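Local coordinates for protein beta-d-glucoside glucohydrolase (PDB 3ZZ1) that probably hydrolyses terminal, non-reducing beta-D-glucosyl residues of cellulose-derived sugars, releasing beta-D-glucose as a family 3 glycosidase, at residues G40-N45 / S56-D61; R570-Y575 / A699-I704; I432-A437 / I477-S482; K15-L20 / M288-L293. All blocks are in the same frame, centred on the assembly; numbering follows the deposited sequence.

Interaction 1. Residues G40-N45 / S56-D61; sequences GPCVGN and SLCLQD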
loop_
_atom_site.group_PDB
_atom_site.type_symbol
_atom_site.label_atom_id
_atom_site.label_comp_id
_atom_site.label_asym_id
_atom_site.label_seq_id
_atom_site.Cartn_x
_atom_site.Cartn_y
_atom_site.Cartn_z
ATOM N N GLY A 40 7.220 -26.565 -5.426
ATOM C CA GLY A 40 6.553 -26.540 -6.722
ATOM C C GLY A 40 7.136 -25.459 -7.616
ATOM O O GLY A 40 8.143 -24.839 -7.265
ATOM N N PRO A 41 6.509 -25.225 -8.782
ATOM C CA PRO A 41 6.990 -24.214 -9.721
ATOM C C PRO A 41 6.720 -22.769 -9.265
ATOM O O PRO A 41 7.423 -21.847 -9.688
ATOM C CB PRO A 41 6.211 -24.533 -10.999
ATOM C CG PRO A 41 4.957 -25.183 -10.528
ATOM C CD PRO A 41 5.367 -25.985 -9.327
ATOM N N CYS A 42 5.715 -22.578 -8.413
ATOM C CA CYS A 42 5.339 -21.242 -7.945
ATOM C C CYS A 42 5.959 -20.942 -6.578
ATOM O O CYS A 42 6.609 -21.811 -5.983
ATOM C CB CYS A 42 3.809 -21.097 -7.912
ATOM S SG CYS A 42 3.026 -21.711 -9.425
ATOM N N VAL A 43 5.773 -19.711 -6.095
ATOM C CA VAL A 43 6.236 -19.317 -4.765
ATOM C C VAL A 43 5.569 -20.200 -3.705
ATOM O O VAL A 43 6.204 -20.600 -2.733
ATOM C CB VAL A 43 5.974 -17.817 -4.479
ATOM C CG1 VAL A 43 6.342 -17.462 -3.039
ATOM C CG2 VAL A 43 6.763 -16.943 -5.449
ATOM N N GLY A 44 4.290 -20.500 -3.914
ATOM C CA GLY A 44 3.568 -21.454 -3.082
ATOM C C GLY A 44 2.761 -22.399 -3.950
ATOM O O GLY A 44 2.258 -21.996 -4.999
ATOM N N ASN A 45 2.653 -23.655 -3.517
ATOM C CA ASN A 45 1.849 -24.672 -4.199
ATOM C C ASN A 45 1.195 -25.643 -3.222
ATOM O O ASN A 45 1.799 -26.028 -2.222
ATOM C CB ASN A 45 2.702 -25.474 -5.187
ATOM C CG ASN A 45 2.927 -24.745 -6.500
ATOM O OD1 ASN A 45 2.025 -24.636 -7.331
ATOM N ND2 ASN A 45 4.138 -24.263 -6.698
ATOM N N SER A 56 -3.139 -28.068 -8.709
ATOM C CA SER A 56 -2.195 -27.617 -7.704
ATOM C C SER A 56 -2.308 -26.100 -7.712
ATOM O O SER A 56 -1.964 -25.461 -8.712
ATOM C CB SER A 56 -0.781 -28.054 -8.068
ATOM O OG SER A 56 0.174 -27.417 -7.238
ATOM N N LEU A 57 -2.833 -25.532 -6.625
ATOM C CA LEU A 57 -3.026 -24.084 -6.531
ATOM C C LEU A 57 -1.675 -23.385 -6.612
ATOM O O LEU A 57 -0.733 -23.768 -5.921
ATOM C CB LEU A 57 -3.764 -23.703 -5.243
ATOM C CG LEU A 57 -4.373 -22.295 -5.196
ATOM C CD1 LEU A 57 -5.664 -22.212 -6.009
ATOM C CD2 LEU A 57 -4.629 -21.876 -3.760
ATOM N N CYS A 58 -1.578 -22.384 -7.482
ATOM C CA CYS A 58 -0.312 -21.704 -7.725
ATOM C C CYS A 58 -0.346 -20.301 -7.132
ATOM O O CYS A 58 -1.143 -19.454 -7.553
ATOM C CB CYS A 58 0.005 -21.674 -9.222
ATOM S SG CYS A 58 1.365 -20.567 -9.689
ATOM N N LEU A 59 0.515 -20.078 -6.143
ATOM C CA LEU A 59 0.576 -18.809 -5.426
ATOM C C LEU A 59 1.881 -18.092 -5.749
ATOM O O LEU A 59 2.949 -18.693 -5.687
ATOM C CB LEU A 59 0.457 -19.030 -3.916
ATOM C CG LEU A 59 -0.820 -19.711 -3.412
ATOM C CD1 LEU A 59 -0.649 -21.224 -3.303
ATOM C CD2 LEU A 59 -1.214 -19.127 -2.071
ATOM N N GLN A 60 1.780 -16.810 -6.096
ATOM C CA GLN A 60 2.947 -16.019 -6.486
ATOM C C GLN A 60 2.906 -14.612 -5.905
ATOM O O GLN A 60 1.841 -14.002 -5.797
ATOM C CB GLN A 60 3.037 -15.926 -8.012
ATOM C CG GLN A 60 4.431 -15.599 -8.563
ATOM C CD GLN A 60 5.290 -16.839 -8.797
ATOM O OE1 GLN A 60 6.390 -16.749 -9.343
ATOM N NE2 GLN A 60 4.792 -17.991 -8.388
ATOM N N ASP A 61 4.081 -14.106 -5.537
ATOM C CA ASP A 61 4.258 -12.694 -5.224
ATOM C C ASP A 61 4.114 -11.878 -6.515
ATOM O O ASP A 61 4.279 -12.423 -7.603
ATOM C CB ASP A 61 5.639 -12.464 -4.602
ATOM C CG ASP A 61 5.721 -12.944 -3.163
ATOM O OD1 ASP A 61 4.793 -12.645 -2.375
ATOM O OD2 ASP A 61 6.722 -13.610 -2.817
#

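Interaction 2. Residues R570-Y575 / A699-I704; sequences RYEFGY and ASSRDI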
loop_
_atom_site.group_PDB
_atom_site.type_symbol
_atom_site.label_atom_id
_atom_site.label_comp_id
_atom_site.label_asym_id
_atom_site.label_seq_id
_atom_site.Cartn_x
_atom_site.Cartn_y
_atom_site.Cartn_z
ATOM N N ARG A 570 6.849 19.825 8.408
ATOM C CA ARG A 570 7.309 20.562 7.240
ATOM C C ARG A 570 6.239 20.449 6.159
ATOM O O ARG A 570 5.733 21.461 5.669
ATOM C CB ARG A 570 8.664 20.036 6.748
ATOM C CG ARG A 570 9.177 20.662 5.436
ATOM C CD ARG A 570 9.157 22.202 5.426
ATOM N NE ARG A 570 10.093 22.784 6.385
ATOM C CZ ARG A 570 10.029 24.035 6.842
ATOM N NH1 ARG A 570 9.073 24.859 6.432
ATOM N NH2 ARG A 570 10.929 24.465 7.718
ATOM N N TYR A 571 5.895 19.210 5.813
ATOM C CA TYR A 571 4.840 18.932 4.849
ATOM C C TYR A 571 3.866 17.915 5.435
ATOM O O TYR A 571 4.240 16.770 5.725
ATOM C CB TYR A 571 5.432 18.425 3.534
ATOM C CG TYR A 571 6.458 19.352 2.912
ATOM C CD1 TYR A 571 6.131 20.670 2.592
ATOM C CD2 TYR A 571 7.743 18.910 2.636
ATOM C CE1 TYR A 571 7.060 21.523 2.022
ATOM C CE2 TYR A 571 8.679 19.755 2.059
ATOM C CZ TYR A 571 8.328 21.062 1.760
ATOM O OH TYR A 571 9.246 21.910 1.192
ATOM N N GLU A 572 2.621 18.349 5.618
ATOM C CA GLU A 572 1.594 17.539 6.272
ATOM C C GLU A 572 0.998 16.457 5.367
ATOM O O GLU A 572 1.129 16.511 4.138
ATOM C CB GLU A 572 0.481 18.436 6.832
ATOM C CG GLU A 572 -0.390 19.131 5.778
ATOM C CD GLU A 572 0.215 20.425 5.227
ATOM O OE1 GLU A 572 1.396 20.734 5.522
ATOM O OE2 GLU A 572 -0.504 21.134 4.490
ATOM N N PHE A 573 0.356 15.471 5.993
ATOM C CA PHE A 573 -0.418 14.446 5.287
ATOM C C PHE A 573 -1.433 15.131 4.381
ATOM O O PHE A 573 -2.139 16.043 4.814
ATOM C CB PHE A 573 -1.137 13.540 6.300
ATOM C CG PHE A 573 -2.007 12.472 5.677
ATOM C CD1 PHE A 573 -3.349 12.719 5.406
ATOM C CD2 PHE A 573 -1.491 11.212 5.392
ATOM C CE1 PHE A 573 -4.159 11.733 4.843
ATOM C CE2 PHE A 573 -2.290 10.222 4.826
ATOM C CZ PHE A 573 -3.620 10.481 4.548
ATOM N N GLY A 574 -1.494 14.695 3.125
ATOM C CA GLY A 574 -2.416 15.262 2.149
ATOM C C GLY A 574 -1.936 16.538 1.472
ATOM O O GLY A 574 -2.701 17.179 0.756
ATOM N N TYR A 575 -0.671 16.903 1.689
ATOM C CA TYR A 575 -0.077 18.099 1.077
ATOM C C TYR A 575 0.491 17.804 -0.310
ATOM O O TYR A 575 1.117 16.766 -0.531
ATOM C CB TYR A 575 1.013 18.680 1.990
ATOM C CG TYR A 575 1.852 19.804 1.407
ATOM C CD1 TYR A 575 3.041 19.532 0.725
ATOM C CD2 TYR A 575 1.478 21.141 1.569
ATOM C CE1 TYR A 575 3.822 20.564 0.192
ATOM C CE2 TYR A 575 2.255 22.179 1.046
ATOM C CZ TYR A 575 3.422 21.881 0.361
ATOM O OH TYR A 575 4.190 22.897 -0.150
ATOM N N ALA A 699 -7.487 21.202 0.994
ATOM C CA ALA A 699 -6.432 20.767 0.079
ATOM C C ALA A 699 -5.385 19.867 0.742
ATOM O O ALA A 699 -4.486 19.362 0.069
ATOM C CB ALA A 699 -5.762 21.987 -0.571
ATOM N N SER A 700 -5.514 19.688 2.059
ATOM C CA SER A 700 -4.619 18.864 2.883
ATOM C C SER A 700 -5.213 18.728 4.292
ATOM O O SER A 700 -6.291 19.264 4.567
ATOM C CB SER A 700 -3.203 19.466 2.951
ATOM O OG SER A 700 -3.114 20.504 3.915
ATOM N N SER A 701 -4.515 18.023 5.184
ATOM C CA SER A 701 -4.961 17.870 6.578
ATOM C C SER A 701 -4.811 19.161 7.395
ATOM O O SER A 701 -5.379 19.280 8.481
ATOM C CB SER A 701 -4.228 16.711 7.266
ATOM O OG SER A 701 -2.822 16.914 7.257
ATOM N N ARG A 702 -4.049 20.118 6.868
ATOM C CA ARG A 702 -3.868 21.421 7.518
ATOM C C ARG A 702 -4.517 22.566 6.733
ATOM O O ARG A 702 -4.957 23.562 7.323
ATOM C CB ARG A 702 -2.380 21.718 7.762
ATOM C CG ARG A 702 -1.697 20.825 8.813
ATOM C CD ARG A 702 -2.059 21.216 10.246
ATOM N NE ARG A 702 -1.652 20.187 11.203
ATOM C CZ ARG A 702 -0.594 20.261 12.005
ATOM N NH1 ARG A 702 0.190 21.332 11.998
ATOM N NH2 ARG A 702 -0.331 19.259 12.835
ATOM N N ASP A 703 -4.576 22.416 5.411
ATOM C CA ASP A 703 -5.145 23.426 4.513
ATOM C C ASP A 703 -6.656 23.220 4.353
ATOM O O ASP A 703 -7.137 22.837 3.281
ATOM C CB ASP A 703 -4.440 23.368 3.148
ATOM C CG ASP A 703 -4.673 24.614 2.293
ATOM O OD1 ASP A 703 -5.451 25.512 2.688
ATOM O OD2 ASP A 703 -4.061 24.685 1.203
ATOM N N ILE A 704 -7.393 23.476 5.431
ATOM C CA ILE A 704 -8.848 23.366 5.418
ATOM C C ILE A 704 -9.454 24.649 4.841
ATOM O O ILE A 704 -9.178 25.748 5.323
ATOM C CB ILE A 704 -9.427 23.061 6.831
ATOM C CG1 ILE A 704 -8.776 21.806 7.438
ATOM C CG2 ILE A 704 -10.961 22.917 6.782
ATOM C CD1 ILE A 704 -9.020 20.503 6.675
#

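Interaction 3. Residues I432-A437 / I477-S482; sequences IVFITA and IVVVHS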
loop_
_atom_site.group_PDB
_atom_site.type_symbol
_atom_site.label_atom_id
_atom_site.label_comp_id
_atom_site.label_asym_id
_atom_site.label_seq_id
_atom_site.Cartn_x
_atom_site.Cartn_y
_atom_site.Cartn_z
ATOM N N ILE A 432 19.433 20.064 -11.715
ATOM C CA ILE A 432 18.500 19.080 -11.172
ATOM C C ILE A 432 19.287 17.989 -10.448
ATOM O O ILE A 432 20.029 17.236 -11.083
ATOM C CB ILE A 432 17.591 18.460 -12.275
ATOM C CG1 ILE A 432 17.018 19.551 -13.194
ATOM C CG2 ILE A 432 16.471 17.651 -11.641
ATOM C CD1 ILE A 432 16.304 19.030 -14.454
ATOM N N VAL A 433 19.121 17.917 -9.125
ATOM C CA VAL A 433 19.865 16.970 -8.285
ATOM C C VAL A 433 18.980 15.801 -7.858
ATOM O O VAL A 433 17.842 15.995 -7.411
ATOM C CB VAL A 433 20.474 17.655 -7.032
ATOM C CG1 VAL A 433 21.453 16.722 -6.316
ATOM C CG2 VAL A 433 21.185 18.930 -7.411
ATOM N N PHE A 434 19.516 14.591 -7.991
ATOM C CA PHE A 434 18.767 13.364 -7.730
ATOM C C PHE A 434 19.259 12.644 -6.489
ATOM O O PHE A 434 20.414 12.209 -6.418
ATOM C CB PHE A 434 18.815 12.435 -8.944
ATOM C CG PHE A 434 17.996 12.921 -10.101
ATOM C CD1 PHE A 434 18.500 13.874 -10.978
ATOM C CD2 PHE A 434 16.708 12.447 -10.301
ATOM C CE1 PHE A 434 17.737 14.336 -12.043
ATOM C CE2 PHE A 434 15.947 12.904 -11.363
ATOM C CZ PHE A 434 16.464 13.852 -12.235
ATOM N N ILE A 435 18.370 12.539 -5.506
ATOM C CA ILE A 435 18.678 11.880 -4.242
ATOM C C ILE A 435 17.642 10.799 -3.937
ATOM O O ILE A 435 16.539 10.813 -4.491
ATOM C CB ILE A 435 18.806 12.893 -3.062
ATOM C CG1 ILE A 435 17.459 13.554 -2.748
ATOM C CG2 ILE A 435 19.902 13.935 -3.349
ATOM C CD1 ILE A 435 17.468 14.437 -1.510
ATOM N N THR A 436 18.012 9.854 -3.073
ATOM C CA THR A 436 17.150 8.720 -2.743
ATOM C C THR A 436 17.230 8.318 -1.272
ATOM O O THR A 436 18.154 8.703 -0.550
ATOM C CB THR A 436 17.516 7.451 -3.556
ATOM O OG1 THR A 436 18.872 7.078 -3.284
ATOM C CG2 THR A 436 17.310 7.643 -5.063
ATOM N N ALA A 437 16.231 7.549 -0.848
ATOM C CA ALA A 437 16.317 6.704 0.335
ATOM C C ALA A 437 15.597 5.395 0.022
ATOM O O ALA A 437 14.598 5.388 -0.701
ATOM C CB ALA A 437 15.715 7.384 1.542
ATOM N N ILE A 477 16.941 22.340 -8.477
ATOM C CA ILE A 477 15.738 21.532 -8.358
ATOM C C ILE A 477 16.145 20.186 -7.781
ATOM O O ILE A 477 16.998 19.498 -8.335
ATOM C CB ILE A 477 15.027 21.357 -9.722
ATOM C CG1 ILE A 477 14.557 22.718 -10.250
ATOM C CG2 ILE A 477 13.835 20.370 -9.608
ATOM C CD1 ILE A 477 14.186 22.714 -11.718
ATOM N N VAL A 478 15.548 19.829 -6.652
ATOM C CA VAL A 478 15.850 18.570 -5.979
ATOM C C VAL A 478 14.758 17.552 -6.282
ATOM O O VAL A 478 13.584 17.772 -5.963
ATOM C CB VAL A 478 15.977 18.754 -4.450
ATOM C CG1 VAL A 478 16.210 17.409 -3.769
ATOM C CG2 VAL A 478 17.106 19.724 -4.111
ATOM N N VAL A 479 15.155 16.448 -6.907
ATOM C CA VAL A 479 14.241 15.351 -7.185
ATOM C C VAL A 479 14.578 14.199 -6.253
ATOM O O VAL A 479 15.718 13.737 -6.207
ATOM C CB VAL A 479 14.297 14.904 -8.666
ATOM C CG1 VAL A 479 13.386 13.703 -8.905
ATOM C CG2 VAL A 479 13.907 16.059 -9.587
ATOM N N VAL A 480 13.572 13.762 -5.502
ATOM C CA VAL A 480 13.724 12.715 -4.503
ATOM C C VAL A 480 12.922 11.478 -4.896
ATOM O O VAL A 480 11.721 11.570 -5.162
ATOM C CB VAL A 480 13.237 13.193 -3.118
ATOM C CG1 VAL A 480 13.506 12.135 -2.055
ATOM C CG2 VAL A 480 13.892 14.521 -2.741
ATOM N N HIS A 481 13.592 10.330 -4.930
ATOM C CA HIS A 481 12.913 9.045 -5.065
ATOM C C HIS A 481 13.107 8.264 -3.773
ATOM O O HIS A 481 14.232 7.965 -3.385
ATOM C CB HIS A 481 13.434 8.259 -6.273
ATOM C CG HIS A 481 13.068 8.869 -7.594
ATOM N ND1 HIS A 481 13.917 9.703 -8.290
ATOM C CD2 HIS A 481 11.942 8.771 -8.341
ATOM C CE1 HIS A 481 13.331 10.091 -9.409
ATOM N NE2 HIS A 481 12.132 9.540 -9.465
ATOM N N SER A 482 12.007 7.934 -3.102
ATOM C CA SER A 482 12.096 7.431 -1.737
ATOM C C SER A 482 10.953 6.519 -1.304
ATOM O O SER A 482 9.793 6.736 -1.664
ATOM C CB SER A 482 12.197 8.605 -0.760
ATOM O OG SER A 482 12.454 8.142 0.553
HETATM O O HOH W 1 16.416 10.588 -7.322
#

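Interaction 4. Residues K15-L20 / M288-L293; sequences KAKAAL and MVTRIL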
loop_
_atom_site.group_PDB
_atom_site.type_symbol
_atom_site.label_atom_id
_atom_site.label_comp_id
_atom_site.label_asym_id
_atom_site.label_seq_id
_atom_site.Cartn_x
_atom_site.Cartn_y
_atom_site.Cartn_z
ATOM N N LYS A 15 -21.218 -24.296 -3.986
ATOM C CA LYS A 15 -20.310 -25.061 -4.842
ATOM C C LYS A 15 -19.215 -25.760 -4.044
ATOM O O LYS A 15 -18.906 -26.930 -4.303
ATOM C CB LYS A 15 -19.674 -24.162 -5.905
ATOM C CG LYS A 15 -20.601 -23.748 -7.023
ATOM C CD LYS A 15 -19.943 -22.662 -7.864
ATOM C CE LYS A 15 -20.920 -22.038 -8.842
ATOM N NZ LYS A 15 -20.231 -21.004 -9.669
ATOM N N ALA A 16 -18.631 -25.043 -3.082
ATOM C CA ALA A 16 -17.539 -25.579 -2.267
ATOM C C ALA A 16 -17.978 -26.771 -1.422
ATOM O O ALA A 16 -17.224 -27.730 -1.260
ATOM C CB ALA A 16 -16.935 -24.490 -1.385
ATOM N N LYS A 17 -19.202 -26.706 -0.894
ATOM C CA LYS A 17 -19.738 -27.772 -0.044
ATOM C C LYS A 17 -19.988 -29.060 -0.825
ATOM O O LYS A 17 -19.685 -30.152 -0.336
ATOM C CB LYS A 17 -21.013 -27.320 0.683
ATOM C CG LYS A 17 -20.786 -26.278 1.781
ATOM C CD LYS A 17 -19.840 -26.796 2.866
ATOM C CE LYS A 17 -19.790 -25.870 4.075
ATOM N NZ LYS A 17 -18.657 -26.256 4.974
ATOM N N ALA A 18 -20.526 -28.926 -2.038
ATOM C CA ALA A 18 -20.717 -30.075 -2.931
ATOM C C ALA A 18 -19.392 -30.754 -3.294
ATOM O O ALA A 18 -19.320 -31.980 -3.337
ATOM C CB ALA A 18 -21.473 -29.667 -4.190
ATOM N N ALA A 19 -18.353 -29.954 -3.542
ATOM C CA ALA A 19 -17.017 -30.478 -3.856
ATOM C C ALA A 19 -16.385 -31.201 -2.662
ATOM O O ALA A 19 -15.788 -32.273 -2.821
ATOM C CB ALA A 19 -16.104 -29.361 -4.356
ATOM N N LEU A 20 -16.536 -30.614 -1.473
ATOM C CA LEU A 20 -16.042 -31.194 -0.223
ATOM C C LEU A 20 -16.576 -32.610 0.045
ATOM O O LEU A 20 -15.851 -33.454 0.578
ATOM C CB LEU A 20 -16.383 -30.271 0.956
ATOM C CG LEU A 20 -15.978 -30.654 2.388
ATOM C CD1 LEU A 20 -14.471 -30.585 2.577
ATOM C CD2 LEU A 20 -16.675 -29.741 3.391
ATOM N N MET A 288 -11.521 -25.464 6.566
ATOM C CA MET A 288 -10.366 -24.946 5.816
ATOM C C MET A 288 -10.590 -25.124 4.319
ATOM O O MET A 288 -10.385 -24.193 3.531
ATOM C CB MET A 288 -9.077 -25.686 6.182
ATOM C CG MET A 288 -8.635 -25.620 7.627
ATOM S SD MET A 288 -7.173 -26.649 7.821
ATOM C CE MET A 288 -6.932 -26.609 9.591
ATOM N N VAL A 289 -11.015 -26.332 3.946
ATOM C CA VAL A 289 -11.184 -26.713 2.546
ATOM C C VAL A 289 -12.330 -25.935 1.905
ATOM O O VAL A 289 -12.189 -25.432 0.791
ATOM C CB VAL A 289 -11.364 -28.248 2.389
ATOM C CG1 VAL A 289 -11.591 -28.626 0.940
ATOM C CG2 VAL A 289 -10.131 -28.976 2.920
ATOM N N THR A 290 -13.446 -25.815 2.622
ATOM C CA THR A 290 -14.581 -25.016 2.165
ATOM C C THR A 290 -14.151 -23.595 1.797
ATOM O O THR A 290 -14.463 -23.114 0.717
ATOM C CB THR A 290 -15.699 -24.963 3.222
ATOM O OG1 THR A 290 -16.077 -26.300 3.573
ATOM C CG2 THR A 290 -16.913 -24.207 2.686
ATOM N N ARG A 291 -13.415 -22.946 2.694
ATOM C CA ARG A 291 -12.919 -21.592 2.473
ATOM C C ARG A 291 -11.992 -21.497 1.250
ATOM O O ARG A 291 -12.124 -20.577 0.435
ATOM C CB ARG A 291 -12.228 -21.076 3.741
ATOM C CG ARG A 291 -13.182 -20.926 4.922
ATOM C CD ARG A 291 -12.467 -20.570 6.210
ATOM N NE ARG A 291 -13.418 -20.279 7.279
ATOM C CZ ARG A 291 -13.964 -19.084 7.509
ATOM N NH1 ARG A 291 -13.651 -18.044 6.747
ATOM N NH2 ARG A 291 -14.821 -18.925 8.513
ATOM N N ILE A 292 -11.083 -22.464 1.118
ATOM C CA ILE A 292 -10.127 -22.505 0.001
ATOM C C ILE A 292 -10.834 -22.775 -1.332
ATOM O O ILE A 292 -10.620 -22.051 -2.312
ATOM C CB ILE A 292 -8.986 -23.541 0.235
ATOM C CG1 ILE A 292 -8.166 -23.173 1.472
ATOM C CG2 ILE A 292 -8.068 -23.620 -0.974
ATOM C CD1 ILE A 292 -7.322 -24.324 2.026
ATOM N N LEU A 293 -11.674 -23.808 -1.366
ATOM C CA LEU A 293 -12.456 -24.125 -2.569
ATOM C C LEU A 293 -13.457 -23.025 -2.934
ATOM O O LEU A 293 -13.689 -22.768 -4.114
ATOM C CB LEU A 293 -13.178 -25.466 -2.431
ATOM C CG LEU A 293 -12.341 -26.742 -2.298
ATOM C CD1 LEU A 293 -13.263 -27.949 -2.253
ATOM C CD2 LEU A 293 -11.317 -26.878 -3.414
#

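Interaction 1. Residues G40-N45 / S56-D61
Cys42 and Cys58 are joined by a disulfide, their SG atoms 2.0 Å apart. The bridge is left-handed, with a C-S-S-C torsion of -106°. The two ends arrive differently: Cys42 SG stands beside its own backbone N (chi1 -46°), whereas that of Cys58 is turned opposite its backbone N (chi1 168°), and these torsions turn the sulfurs toward each other, one from a loop residue and one from a strand residue. Phe309 packs on both cysteines.

Backbone bonds tie Gly44 to Leu59 in an antiparallel hydrogen-bonded pair. Gly44 N donates to Leu59 O at 2.9 Å, and Leu59 N returns a bond to Gly44 O at 2.8 Å. Val43 and Gly44 together face Leu59, which makes a classic beta bulge. One step on, Asn45 CA directs its hydrogen at Leu57 O, 3.2 Å away.

Van der Waals contacts flank the pair. Leu59 CD1 packs against the Gly44 carbonyl, 3.5 Å from Gly44 O, and a side chain at Gly44 would press on Leu59 CB. Val43 crosses Gln60 at about a right angle, Val43 CG2 lying 3.7 Å from Gln60 CD. Its other methyl, CG1, approaches Asp61, whose carboxylate is salt-bridged to Arg67.

Strand 44-45 lies at the outer edge of the sheet in the N-terminal, TIM-barrel-like domain. The covalent link therefore fastens the loop leading into this edge strand, beside a bulge where two backbone bonds join Gly44 and Leu59.

Interaction 2. Residues R570-Y575 / A699-I704
A type II beta turn from Glu572 to Tyr575, closed by Tyr575 N to Glu572 O, presents its peptide groups to the loop 699-704, and Gly574 and Ser700 approach to 4.3 Å between CA atoms. Gly574, at the third position of the turn, has a positive phi, and a side chain there would crowd Ser700 CA.

Ser701 grips one carbonyl twice. Ser701 N donates to Phe573 O at 3.1 Å, nearly in line with the carbonyl, and Ser701 OG donates to Phe573 O at 2.7 Å, in the carbonyl plane on a lone pair. Ser701 CB also lies at the edge of the Phe573 ring, which stacks with Tyr559.

Ser700 OG gives its proton to the anti lone pair of Glu572 OE2, 2.7 Å away. With chi1 of 81°, Ser700 OG sits between its backbone N and carbonyl carbon and accepts from Asp703 N at 2.8 Å and Arg702 N at 3.1 Å; one oxygen thus folds its own loop and anchors the carboxylate. The stems of Glu572 and Arg702 pass with their CG atoms 3.7 Å apart, but the charged ends do not meet, and the guanidinium pairs with Asp563. Gly574 O and Ala699 O, two acceptors lying close without bonding each other, accept from Gln634 and Lys527 respectively.

The ST turn and ST motif of Ser700 shape the connection between strands 691-698 and 704-712 of the fibronectin type III-like domain, which docks here on the family 3 C-terminal domain.

Interaction 3. Residues I432-A437 / I477-S482
Strands 430-437 and 476-482 are the two strands of a beta-alpha-beta crossover, joined through helix 462-472 and adjacent in the mixed sheet of the family 3 C-terminal domain. Over Ile432-Ala437 and Ile477-Ser482 they run parallel, the axes of these segments 4.7 Å apart at closest approach and inclined at 25°.

A ladder alternates between the chains: Val433 N to Ile477 O, Val479 N to Val433 O, Ile435 N to Val479 O, and His481 N to Ile435 O. The last rung, Ala437 N to His481 O, lengthens to 3.3 Å.

On the face carrying Ile432, Phe434 and His481, Phe434 lies alongside Val479. Val479 CB forms an off-centre CH-pi contact 4.1 Å from the Phe434 ring centroid, while Val479 CG1 touches Phe434 CE2 at 3.6 Å. Val479 CG2 meets Ile432 CG2 at 3.7 Å, and Leu514 of helix 510-518 packs on both Phe434 and Val479. Cutting Phe434 back to an alanine is likely to leave a gap beside Val479 and Leu514 and to cost the CH-pi contact.

On the other face, helix 462-472 covers Val433 and Val478. Ile435 there holds CG1 between its backbone N and carbonyl carbon (chi1 67°), which brings Ile435 CG1 to 3.7 Å from Val480 CG2. Beyond it, Ile435 CD1 lies 3.9 Å from Val478 CG1.

A water at the edges of the Phe434 and His481 rings donates to Ile435 O and hydrogen-bonds His481 ND1, each 2.8 Å away.

Interaction 4. Residues K15-L20 / M288-L293
Helical segments Lys15-Leu20 and Met288-Leu293 cross at 127°, with their axes 8.6 Å apart at closest approach. The nearest backbones are those of Ala16 and Leu293, 5.3 Å between CA atoms, an approach that the small side chain of Ala16 permits.

Ala16 CB points into the second helix, 3.5 Å from Thr290 O, and also abuts Leu293 CB. One turn on, Ala19 CB receives the Leu293 CD1 methyl at 3.8 Å. Leu20 forks over the partner helix: CD1 reaches Val289 CG1 at 3.8 Å, while CD2 lies 3.5 Å from Thr290 OG1.

The polar bond is at the margin. Lys17 starts away from the second helix, but a bend at chi2 (-59°) swings the chain back, and NZ donates to Thr290 OG1 at 2.9 Å, with CE alongside Thr290 CG2 at 3.6 Å. Thr290 holds OG1 beside its own backbone N (chi1 -55°), where the hydroxyl also bonds to Asp286 O one turn earlier; it therefore links the lysine to the helix backbone. A valine in its place lacks the hydroxyl, so the Lys17 ammonium would probably lose its hold on this helix and Asp286 O its side-chain partner.

Around this crossing, helix 25-32 sends Lys28 against Leu20 and Val289, and Tyr13 from the same helix as Ala16 packs on Thr290. Farther along, Ala294 and Tyr297 extend the seam, so helix 8-20 lies against helix 282-298 of the N-terminal part.

How the interactions relate
Interactions 4 and 1 belong to the N-terminal part of the enzyme, their centres 20 Å apart and their nearest atoms about 5 Å. Along the chain, interaction 4 brackets interaction 1: helix 8-20 meets helix 282-298, and the disulfide-linked loop and the strands 44-45 and 58-60 fall within that span. Interaction 3 follows in the C-terminal domain's parallel strands, about 37 Å from interaction 1 between centres. Interaction 2 closes last, 21 Å from interaction 3 between centres, where a loop of that same domain meets the fibronectin type III-like domain. Interactions 3 and 4, 51 Å apart between centres, lie on opposite sides of the chain's centre. Three contacts thus build individual domains; interaction 2 joins two.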